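Local coordinates for spindle assembly abnormal protein 6 (Caenorhabditis elegans, PDB 4G79) that serves as the central scaffold of the centriole, setting its ninefold symmetry, and is required for centrosome duplication, its globular N-terminal domain linking coiled-coil dimers into the central assembly, at residues A[39-44]-A[52-57]; A[48-53]-A[70-75]. One frame throughout, in Å; residues are numbered along the deposited sequence. Where two conformers were deposited one is given.

Contact 1: residues A[39-44]-A[52-57]; sequences KISEQR and ELKFEI
In the β-hairpin of strands 29-44 and 51-58, Lys39, Ser41 and Gln43 form hydrogen-bonded antiparallel pairs with Glu56, Lys54 and Glu52, giving six backbone bonds; Ile40-Phe55 and Glu42-Leu53 are the non-hydrogen-bonded pairs between them. On the polar face, Gln43 NE2 reaches Glu52 OE1 at 3.2 Å, nearly straight (172°) and in the plane of its own amide, while Asn45 takes the other oxygen, OE2. With Gln43 CG between the backbone N and the carbonyl carbon (chi1 65°), the chain stands up on this face, its amide between the side chains of Glu52 and Lys54 and OE1 3.6 Å from Lys54 CD. A water 2.7 Å from Ser41 OG lies within hydrogen-bonding distance of Lys54 O and Glu56 OE1, which holds a salt bridge to Lys6. On the reverse face, largely apolar, Ile40 and Phe55 run side by side: Ile40 CG1 meets Phe55 CD2 at 3.8 Å, and CG2 sits above one ring face, offset toward the rim. Leu53 CD2 packs against Glu42 CB at 4.0 Å. Ile97 and Phe92 of helix 92-102 pack on this face. Such two-faced pairing is characteristic of an amphipathic antiparallel hairpin, here within the SAS-6 N-terminal domain of the XRCC4-like clan.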
loop_
_atom_site.group_PDB
_atom_site.type_symbol
_atom_site.label_atom_id
_atom_site.label_comp_id
_atom_site.label_asym_id
_atom_site.label_seq_id
_atom_site.Cartn_x
_atom_site.Cartn_y
_atom_site.Cartn_z
ATOM N N LYS A 39 -22.831 -1.238 5.040
ATOM C CA LYS A 39 -23.210 -0.802 6.389
ATOM C C LYS A 39 -22.057 -1.033 7.317
ATOM O O LYS A 39 -21.467 -2.122 7.310
ATOM C CB LYS A 39 -24.442 -1.555 6.920
ATOM C CG LYS A 39 -25.682 -1.438 6.054
ATOM C CD LYS A 39 -26.836 -2.254 6.694
ATOM C CE LYS A 39 -28.129 -2.162 5.932
ATOM N NZ LYS A 39 -29.172 -3.059 6.513
ATOM N N ILE A 40 -21.769 -0.030 8.152
ATOM C CA ILE A 40 -20.736 -0.129 9.200
ATOM C C ILE A 40 -21.434 0.217 10.488
ATOM O O ILE A 40 -22.178 1.203 10.543
ATOM C CB ILE A 40 -19.477 0.745 8.962
ATOM C CG1 ILE A 40 -18.863 0.489 7.550
ATOM C CG2 ILE A 40 -18.420 0.508 10.076
ATOM C CD1 ILE A 40 -17.769 1.680 7.095
ATOM N N SER A 41 -21.252 -0.629 11.497
ATOM C CA SER A 41 -21.852 -0.395 12.814
ATOM C C SER A 41 -20.914 -0.813 13.913
ATOM O O SER A 41 -19.917 -1.481 13.649
ATOM C CB SER A 41 -23.165 -1.179 12.902
ATOM O OG SER A 41 -22.950 -2.571 12.734
ATOM N N GLU A 42 -21.176 -0.357 15.154
ATOM C CA GLU A 42 -20.444 -0.804 16.318
ATOM C C GLU A 42 -21.435 -1.534 17.199
ATOM O O GLU A 42 -22.631 -1.197 17.214
ATOM C CB GLU A 42 -19.707 0.317 17.080
ATOM C CG GLU A 42 -20.606 1.270 17.832
ATOM C CD GLU A 42 -19.835 2.343 18.559
ATOM O OE1 GLU A 42 -19.572 3.387 17.929
ATOM O OE2 GLU A 42 -19.526 2.163 19.761
ATOM N N GLN A 43 -20.962 -2.576 17.873
ATOM C CA GLN A 43 -21.819 -3.373 18.747
ATOM C C GLN A 43 -21.026 -4.008 19.842
ATOM O O GLN A 43 -19.808 -4.100 19.777
ATOM C CB GLN A 43 -22.588 -4.465 17.953
ATOM C CG GLN A 43 -21.673 -5.545 17.335
ATOM C CD GLN A 43 -22.409 -6.458 16.385
ATOM O OE1 GLN A 43 -23.402 -6.078 15.776
ATOM N NE2 GLN A 43 -21.900 -7.662 16.190
ATOM N N ARG A 44 -21.745 -4.480 20.841
ATOM C CA ARG A 44 -21.154 -5.159 21.974
ATOM C C ARG A 44 -21.185 -6.667 21.702
ATOM O O ARG A 44 -22.256 -7.220 21.390
ATOM C CB ARG A 44 -21.932 -4.773 23.252
ATOM C CG ARG A 44 -21.347 -5.253 24.559
ATOM C CD ARG A 44 -22.192 -4.793 25.731
ATOM N NE ARG A 44 -21.828 -5.462 26.984
ATOM C CZ ARG A 44 -21.285 -4.860 28.035
ATOM N NH1 ARG A 44 -21.011 -3.562 27.998
ATOM N NH2 ARG A 44 -21.008 -5.549 29.134
ATOM N N GLU A 52 -17.096 -4.277 19.079
ATOM C CA GLU A 52 -16.895 -4.878 17.779
ATOM C C GLU A 52 -17.322 -3.918 16.735
ATOM O O GLU A 52 -18.331 -3.254 16.942
ATOM C CB GLU A 52 -17.798 -6.121 17.647
ATOM C CG GLU A 52 -17.216 -7.377 18.230
ATOM C CD GLU A 52 -18.151 -8.564 18.181
ATOM O OE1 GLU A 52 -19.382 -8.381 18.022
ATOM O OE2 GLU A 52 -17.639 -9.694 18.330
ATOM N N LEU A 53 -16.616 -3.862 15.601
ATOM C CA LEU A 53 -17.115 -3.125 14.434
ATOM C C LEU A 53 -17.717 -4.164 13.546
ATOM O O LEU A 53 -17.169 -5.262 13.509
ATOM C CB LEU A 53 -16.023 -2.360 13.682
ATOM C CG LEU A 53 -15.389 -1.182 14.402
ATOM C CD1 LEU A 53 -14.313 -0.568 13.502
ATOM C CD2 LEU A 53 -16.448 -0.120 14.753
ATOM N N LYS A 54 -18.833 -3.882 12.857
ATOM C CA LYS A 54 -19.431 -4.877 11.966
ATOM C C LYS A 54 -19.503 -4.292 10.567
ATOM O O LYS A 54 -19.956 -3.172 10.424
ATOM C CB LYS A 54 -20.824 -5.300 12.471
ATOM C CG LYS A 54 -21.484 -6.377 11.618
ATOM C CD LYS A 54 -22.546 -7.067 12.408
ATOM C CE LYS A 54 -23.285 -8.066 11.535
ATOM N NZ LYS A 54 -22.579 -9.374 11.507
ATOM N N PHE A 55 -19.016 -5.029 9.541
ATOM C CA PHE A 55 -19.070 -4.586 8.137
ATOM C C PHE A 55 -20.035 -5.469 7.427
ATOM O O PHE A 55 -19.965 -6.686 7.606
ATOM C CB PHE A 55 -17.686 -4.647 7.466
ATOM C CG PHE A 55 -16.734 -3.599 7.966
ATOM C CD1 PHE A 55 -16.030 -3.785 9.150
ATOM C CD2 PHE A 55 -16.522 -2.428 7.241
ATOM C CE1 PHE A 55 -15.144 -2.805 9.610
ATOM C CE2 PHE A 55 -15.633 -1.457 7.705
ATOM C CZ PHE A 55 -14.969 -1.646 8.893
ATOM N N GLU A 56 -20.979 -4.890 6.679
ATOM C CA GLU A 56 -21.999 -5.701 5.998
ATOM C C GLU A 56 -22.195 -5.216 4.604
ATOM O O GLU A 56 -22.327 -4.005 4.376
ATOM C CB GLU A 56 -23.357 -5.670 6.724
ATOM C CG GLU A 56 -23.399 -6.273 8.129
ATOM C CD GLU A 56 -24.699 -5.996 8.859
ATOM O OE1 GLU A 56 -24.789 -4.940 9.528
ATOM O OE2 GLU A 56 -25.641 -6.814 8.735
ATOM N N ILE A 57 -22.207 -6.161 3.647
ATOM C CA ILE A 57 -22.453 -5.787 2.252
ATOM C C ILE A 57 -23.642 -6.599 1.712
ATOM O O ILE A 57 -23.873 -7.744 2.114
ATOM C CB ILE A 57 -21.231 -5.871 1.317
ATOM C CG1 ILE A 57 -20.698 -7.297 1.135
ATOM C CG2 ILE A 57 -20.120 -4.809 1.622
ATOM C CD1 ILE A 57 -19.755 -7.401 -0.061
HETATM O O HOH W 1 -23.058 -3.105 10.079
HETATM O O HOH W 2 -22.350 -10.235 14.727
#

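Contact 2: residues A[48-53]-A[70-75]; sequences SGEKEL and TLNNEK
Leu53 and Leu71 exchange two backbone hydrogen bonds: Leu53 N to Leu71 O at 2.8 Å, and Leu71 N to Leu53 O at 2.7 Å. They form an antiparallel hydrogen-bonded pair whose side chains share one face of the sheet, Leu53 CB 4.3 Å from Leu71 CB, and Phe92 and Pro93 of helix 92-102 touch Leu53. In one of its two conformers, Thr70 OG1 makes a weak bond to Leu53 O, which may not hold in the other. There the hydroxyl, anti to the backbone N (chi1 -159°), turns toward the Leu53 carbonyl and crosses the Glu52 side chain at a slant, Thr70 OG1 3.3 Å from Glu52 CB.

Beyond this pair, strand 66-71 gives way to helix 73-83, with Asn72 at the N-cap: its OD1 accepts from Lys75 N at 2.8 Å, nearly in line with the side-chain C=O.

The remaining polar contacts gather round the Glu50 carboxylate. Asn72 ND2 gives Glu50 OE2 only a weak bond, 3.4 Å long and bent to 135°, whereas Ser48 OG donates to the same oxygen from the anti side, 25° out of the carboxylate plane. Ser48 OG in turn accepts from Glu50 N in an ST turn. A water donates to Glu50 OE1 and Lys51 O and accepts from Asn73 N, bridging loop and first helical turn. Glu50 OE1 and Glu74 OE1 are 2.9 Å apart, two acceptors of nominally like charge, which would probably raise the pKa of one. With an alanine in place of Glu50, the bridging water would probably be less firmly held and Asn72 ND2 left without its weak partner across the contact.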
loop_
_atom_site.group_PDB
_atom_site.type_symbol
_atom_site.label_atom_id
_atom_site.label_comp_id
_atom_site.label_asym_id
_atom_site.label_seq_id
_atom_site.Cartn_x
_atom_site.Cartn_y
_atom_site.Cartn_z
ATOM N N SER A 48 -18.064 -11.591 25.300
ATOM C CA SER A 48 -17.058 -10.825 26.055
ATOM C C SER A 48 -17.506 -9.420 26.497
ATOM O O SER A 48 -16.868 -8.839 27.368
ATOM C CB SER A 48 -15.776 -10.693 25.237
ATOM O OG SER A 48 -15.998 -9.884 24.096
ATOM N N GLY A 49 -18.524 -8.861 25.857
ATOM C CA GLY A 49 -18.976 -7.506 26.146
ATOM C C GLY A 49 -18.084 -6.452 25.497
ATOM O O GLY A 49 -18.281 -5.254 25.704
ATOM N N GLU A 50 -17.089 -6.876 24.712
ATOM C CA GLU A 50 -16.156 -5.937 24.102
ATOM C C GLU A 50 -16.734 -5.302 22.815
ATOM O O GLU A 50 -17.619 -5.866 22.153
ATOM C CB GLU A 50 -14.794 -6.613 23.832
ATOM C CG GLU A 50 -14.708 -7.331 22.487
ATOM C CD GLU A 50 -13.418 -8.092 22.259
ATOM O OE1 GLU A 50 -12.363 -7.440 22.071
ATOM O OE2 GLU A 50 -13.472 -9.345 22.251
ATOM N N LYS A 51 -16.195 -4.126 22.457
ATOM C CA LYS A 51 -16.640 -3.405 21.263
ATOM C C LYS A 51 -16.158 -4.116 20.017
ATOM O O LYS A 51 -14.982 -4.499 19.907
ATOM C CB LYS A 51 -16.146 -1.948 21.282
ATOM C CG LYS A 51 -16.480 -1.179 19.994
ATOM C CD LYS A 51 -15.896 0.224 20.059
ATOM C CE LYS A 51 -16.163 0.963 18.779
ATOM N NZ LYS A 51 -15.437 2.266 18.754
ATOM N N GLU A 52 -17.096 -4.277 19.079
ATOM C CA GLU A 52 -16.895 -4.878 17.779
ATOM C C GLU A 52 -17.322 -3.918 16.735
ATOM O O GLU A 52 -18.331 -3.254 16.942
ATOM C CB GLU A 52 -17.798 -6.121 17.647
ATOM C CG GLU A 52 -17.216 -7.377 18.230
ATOM C CD GLU A 52 -18.151 -8.564 18.181
ATOM O OE1 GLU A 52 -19.382 -8.381 18.022
ATOM O OE2 GLU A 52 -17.639 -9.694 18.330
ATOM N N LEU A 53 -16.616 -3.862 15.601
ATOM C CA LEU A 53 -17.115 -3.125 14.434
ATOM C C LEU A 53 -17.717 -4.164 13.546
ATOM O O LEU A 53 -17.169 -5.262 13.509
ATOM C CB LEU A 53 -16.023 -2.360 13.682
ATOM C CG LEU A 53 -15.389 -1.182 14.402
ATOM C CD1 LEU A 53 -14.313 -0.568 13.502
ATOM C CD2 LEU A 53 -16.448 -0.120 14.753
ATOM N N THR A 70 -17.049 -9.175 11.643
ATOM C CA THR A 70 -16.968 -8.357 12.839
ATOM C C THR A 70 -15.471 -8.186 13.165
ATOM O O THR A 70 -14.688 -9.118 12.980
ATOM C CB THR A 70 -17.871 -8.988 13.937
ATOM O OG1 THR A 70 -18.230 -8.035 14.932
ATOM C CG2 THR A 70 -17.306 -10.262 14.545
ATOM N N LEU A 71 -15.083 -6.994 13.606
ATOM C CA LEU A 71 -13.704 -6.672 13.960
ATOM C C LEU A 71 -13.632 -6.219 15.382
ATOM O O LEU A 71 -14.183 -5.167 15.682
ATOM C CB LEU A 71 -13.215 -5.518 13.082
ATOM C CG LEU A 71 -12.290 -5.763 11.902
ATOM C CD1 LEU A 71 -11.793 -4.410 11.371
ATOM C CD2 LEU A 71 -11.047 -6.525 12.302
ATOM N N ASN A 72 -12.893 -6.917 16.221
ATOM C CA ASN A 72 -12.663 -6.458 17.602
ATOM C C ASN A 72 -11.285 -5.756 17.647
ATOM O O ASN A 72 -10.621 -5.655 16.611
ATOM C CB ASN A 72 -12.804 -7.614 18.618
ATOM C CG ASN A 72 -11.821 -8.751 18.462
ATOM O OD1 ASN A 72 -10.806 -8.664 17.764
ATOM N ND2 ASN A 72 -12.061 -9.832 19.170
ATOM N N ASN A 73 -10.857 -5.228 18.827
ATOM C CA ASN A 73 -9.592 -4.530 18.913
ATOM C C ASN A 73 -8.405 -5.420 18.517
ATOM O O ASN A 73 -7.491 -4.948 17.835
ATOM C CB ASN A 73 -9.393 -3.967 20.316
ATOM C CG ASN A 73 -8.128 -3.135 20.443
ATOM O OD1 ASN A 73 -7.849 -2.264 19.618
ATOM N ND2 ASN A 73 -7.325 -3.425 21.438
ATOM N N GLU A 74 -8.403 -6.680 18.968
ATOM C CA GLU A 74 -7.315 -7.635 18.710
ATOM C C GLU A 74 -7.187 -7.962 17.209
ATOM O O GLU A 74 -6.065 -7.982 16.685
ATOM C CB GLU A 74 -7.522 -8.928 19.525
ATOM C CG GLU A 74 -7.410 -8.710 21.029
ATOM C CD GLU A 74 -8.601 -8.082 21.736
ATOM O OE1 GLU A 74 -9.695 -7.982 21.126
ATOM O OE2 GLU A 74 -8.434 -7.696 22.918
ATOM N N LYS A 75 -8.324 -8.192 16.524
ATOM C CA LYS A 75 -8.358 -8.519 15.096
ATOM C C LYS A 75 -7.955 -7.298 14.288
ATOM O O LYS A 75 -7.229 -7.428 13.298
ATOM C CB LYS A 75 -9.732 -9.046 14.670
ATOM C CG LYS A 75 -10.003 -10.470 15.133
ATOM C CD LYS A 75 -11.373 -10.969 14.698
ATOM C CE LYS A 75 -11.675 -12.308 15.335
ATOM N NZ LYS A 75 -12.920 -12.918 14.794
HETATM O O HOH W 3 -12.615 -4.715 21.184
#

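In the fold
Strand 51-58 is the element common to both contacts, paired with strand 29-44 in contact 1 and with strand 66-71 in contact 2; Glu52 and Leu53 take part in each. Both are partly buried, the centre of contact 1 about 10 Å from the centre of the chain and that of contact 2 about 15 Å. The regular pairing of contact 1 separates a polar face from a largely apolar one, and Phe55 CE1 carries the apolar packing over to Leu71 CD1, 4.1 Å away. Contact 2 has just one bridged pair before it opens into loop and helix start, where carboxylates, a cap and water replace repeated strand bonding. Gln43 and Thr70 join the two across the polar face.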